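Long-range contact in cupin type-2 domain-containing protein (Burkholderia xenovorans, PDB 2O8Q), which is of unknown function but has a cupin fold and binds a nickel ion, consistent with a metal-dependent role: residues A[58-63]-A[98-103]. Sequence-based numbering, arbitrary orientation.
Sequences WHTHTV and GVRHRE. With NI (nickel (II) ion), chain C.
One face of the Trp-58 indole is covered by Arg-102, whose NE sits 3.2 Å above the ring plane, toward the rim near NE1 and CE2. The guanidinium lies nearly flat on the indole, with the planes 17° apart, and CD makes a CH-pi contact with the five-membered ring. The extended arginine chain carries its NH2 on to a salt bridge with Glu-78. At the indole edge, near its plane, CZ3 meets the carbonyl O of Arg-100. The His-59 ring has the O of His-101 over one face and His-61 NE2 at its edge. His-61 CD2 lies in the plane of the His-101 ring, 3.2 Å from His-101 CE1. The His-101 and His-59 ring planes are 62° apart.

All three histidines bind nickel through NE2 at 2.1 Å, and three waters complete six-coordination. His-101 ND1 donates to Val-99 O at 2.8 Å, close to the ring plane but above the carbonyl plane. His-59 ND1 is hydrogen-bonded to Thr-57 O, and His-61 ND1 to Thr-123 OG1. With the metal bond at NE2, these second-shell bonds help fix each ring's rotation.

The backbones of His-59 and His-101 form one antiparallel hydrogen-bonded pair. A water links His-61 N to Val-99 O. These are the three histidines of the usual cupin three-His, one-Glu metal site, two from the HxH of the first cupin motif and one from the second; no glutamate binds the nickel here, where waters fill the other positions.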
loop_
_atom_site.group_PDB
_atom_site.type_symbol
_atom_site.label_atom_id
_atom_site.label_comp_id
_atom_site.label_asym_id
_atom_site.label_seq_id
_atom_site.Cartn_x
_atom_site.Cartn_y
_atom_site.Cartn_z
ATOM N N TRP A 58 -13.871 -15.843 -16.350
ATOM C CA TRP A 58 -13.199 -15.884 -15.049
ATOM C C TRP A 58 -11.769 -15.424 -15.207
ATOM O O TRP A 58 -11.045 -15.860 -16.102
ATOM C CB TRP A 58 -13.235 -17.277 -14.465
ATOM C CG TRP A 58 -14.577 -17.702 -13.969
ATOM C CD1 TRP A 58 -15.456 -18.557 -14.609
ATOM C CD2 TRP A 58 -15.199 -17.388 -12.708
ATOM N NE1 TRP A 58 -16.584 -18.750 -13.852
ATOM C CE2 TRP A 58 -16.438 -18.091 -12.664
ATOM C CE3 TRP A 58 -14.826 -16.624 -11.594
ATOM C CZ2 TRP A 58 -17.299 -18.000 -11.587
ATOM C CZ3 TRP A 58 -15.663 -16.567 -10.523
ATOM C CH2 TRP A 58 -16.898 -17.219 -10.533
ATOM N N HIS A 59 -11.330 -14.524 -14.333
ATOM C CA HIS A 59 -9.992 -13.976 -14.433
ATOM C C HIS A 59 -9.554 -13.468 -13.059
ATOM O O HIS A 59 -10.336 -13.432 -12.108
ATOM C CB HIS A 59 -9.930 -12.826 -15.471
ATOM C CG HIS A 59 -10.754 -11.634 -15.103
ATOM N ND1 HIS A 59 -12.098 -11.550 -15.411
ATOM C CD2 HIS A 59 -10.442 -10.489 -14.456
ATOM C CE1 HIS A 59 -12.564 -10.390 -14.980
ATOM N NE2 HIS A 59 -11.584 -9.722 -14.397
ATOM N N THR A 60 -8.285 -13.073 -12.988
ATOM C CA THR A 60 -7.679 -12.472 -11.825
ATOM C C THR A 60 -6.825 -11.280 -12.261
ATOM O O THR A 60 -6.387 -11.189 -13.403
ATOM C CB THR A 60 -6.754 -13.461 -11.078
ATOM O OG1 THR A 60 -5.631 -13.798 -11.926
ATOM C CG2 THR A 60 -7.489 -14.744 -10.720
ATOM N N HIS A 61 -6.580 -10.407 -11.314
ATOM C CA HIS A 61 -5.674 -9.272 -11.508
ATOM C C HIS A 61 -4.539 -9.325 -10.508
ATOM O O HIS A 61 -4.763 -9.671 -9.351
ATOM C CB HIS A 61 -6.403 -7.943 -11.362
ATOM C CG HIS A 61 -7.645 -7.852 -12.186
ATOM N ND1 HIS A 61 -7.630 -7.797 -13.562
ATOM C CD2 HIS A 61 -8.939 -7.805 -11.806
ATOM C CE1 HIS A 61 -8.885 -7.757 -14.003
ATOM N NE2 HIS A 61 -9.701 -7.771 -12.956
ATOM N N THR A 62 -3.349 -8.902 -10.937
ATOM C CA THR A 62 -2.175 -8.891 -10.030
ATOM C C THR A 62 -2.143 -7.599 -9.212
ATOM O O THR A 62 -1.298 -6.732 -9.399
ATOM C CB THR A 62 -0.821 -9.148 -10.792
ATOM O OG1 THR A 62 -0.506 -8.026 -11.658
ATOM C CG2 THR A 62 -0.867 -10.368 -11.542
ATOM N N VAL A 63 -3.104 -7.433 -8.343
ATOM C CA VAL A 63 -3.275 -6.234 -7.588
ATOM C C VAL A 63 -3.093 -6.520 -6.123
ATOM O O VAL A 63 -3.354 -7.688 -5.660
ATOM C CB VAL A 63 -4.711 -5.630 -7.783
ATOM C CG1 VAL A 63 -4.841 -5.147 -9.163
ATOM C CG2 VAL A 63 -5.840 -6.587 -7.366
ATOM N N GLY A 98 -5.898 -10.791 -6.279
ATOM C CA GLY A 98 -5.960 -11.946 -7.141
ATOM C C GLY A 98 -7.219 -12.810 -7.092
ATOM O O GLY A 98 -7.232 -13.939 -7.577
ATOM N N VAL A 99 -8.293 -12.282 -6.494
ATOM C CA VAL A 99 -9.518 -13.055 -6.375
ATOM C C VAL A 99 -10.021 -13.464 -7.762
ATOM O O VAL A 99 -9.964 -12.639 -8.693
ATOM C CB VAL A 99 -10.626 -12.301 -5.574
ATOM C CG1 VAL A 99 -11.160 -11.122 -6.282
ATOM C CG2 VAL A 99 -11.802 -13.245 -5.229
ATOM N N ARG A 100 -10.470 -14.719 -7.904
ATOM C CA ARG A 100 -11.048 -15.168 -9.166
ATOM C C ARG A 100 -12.439 -14.607 -9.282
ATOM O O ARG A 100 -13.252 -14.737 -8.368
ATOM C CB ARG A 100 -11.049 -16.687 -9.284
ATOM C CG ARG A 100 -9.684 -17.303 -9.346
ATOM C CD ARG A 100 -9.833 -18.825 -9.499
ATOM N NE ARG A 100 -8.563 -19.511 -9.416
ATOM C CZ ARG A 100 -7.950 -19.839 -8.274
ATOM N NH1 ARG A 100 -8.478 -19.530 -7.085
ATOM N NH2 ARG A 100 -6.781 -20.471 -8.320
ATOM N N HIS A 101 -12.700 -13.924 -10.385
ATOM C CA HIS A 101 -13.982 -13.239 -10.557
ATOM C C HIS A 101 -14.303 -13.019 -12.023
ATOM O O HIS A 101 -13.489 -13.235 -12.911
ATOM C CB HIS A 101 -13.999 -11.904 -9.823
ATOM C CG HIS A 101 -13.051 -10.918 -10.412
ATOM N ND1 HIS A 101 -11.680 -11.041 -10.300
ATOM C CD2 HIS A 101 -13.266 -9.830 -11.201
ATOM C CE1 HIS A 101 -11.108 -10.072 -11.000
ATOM N NE2 HIS A 101 -12.044 -9.314 -11.536
ATOM N N ARG A 102 -15.529 -12.580 -12.286
ATOM C CA ARG A 102 -15.894 -12.229 -13.645
ATOM C C ARG A 102 -17.044 -11.226 -13.561
ATOM O O ARG A 102 -17.661 -11.091 -12.498
ATOM C CB ARG A 102 -16.250 -13.480 -14.467
ATOM C CG ARG A 102 -17.433 -14.273 -13.957
ATOM C CD ARG A 102 -17.774 -15.444 -14.856
ATOM N NE ARG A 102 -18.847 -16.283 -14.337
ATOM C CZ ARG A 102 -19.416 -17.259 -15.044
ATOM N NH1 ARG A 102 -18.996 -17.484 -16.290
ATOM N NH2 ARG A 102 -20.386 -18.008 -14.518
ATOM N N GLU A 103 -17.269 -10.518 -14.668
ATOM C CA GLU A 103 -18.400 -9.586 -14.780
ATOM C C GLU A 103 -19.455 -10.235 -15.636
ATOM O O GLU A 103 -19.164 -10.654 -16.749
ATOM C CB GLU A 103 -18.008 -8.268 -15.436
ATOM C CG GLU A 103 -19.128 -7.240 -15.368
ATOM C CD GLU A 103 -19.521 -6.715 -16.743
ATOM O OE1 GLU A 103 -18.641 -6.581 -17.637
ATOM O OE2 GLU A 103 -20.727 -6.456 -16.927
HETATM NI NI NI C . -11.754 -8.008 -13.212
HETATM O O HOH W 1 -8.369 -10.469 -9.121
HETATM O O HOH W 2 -11.964 -6.286 -11.983
HETATM O O HOH W 3 -11.700 -6.790 -14.984
HETATM O O HOH W 4 -13.882 -7.940 -13.512
#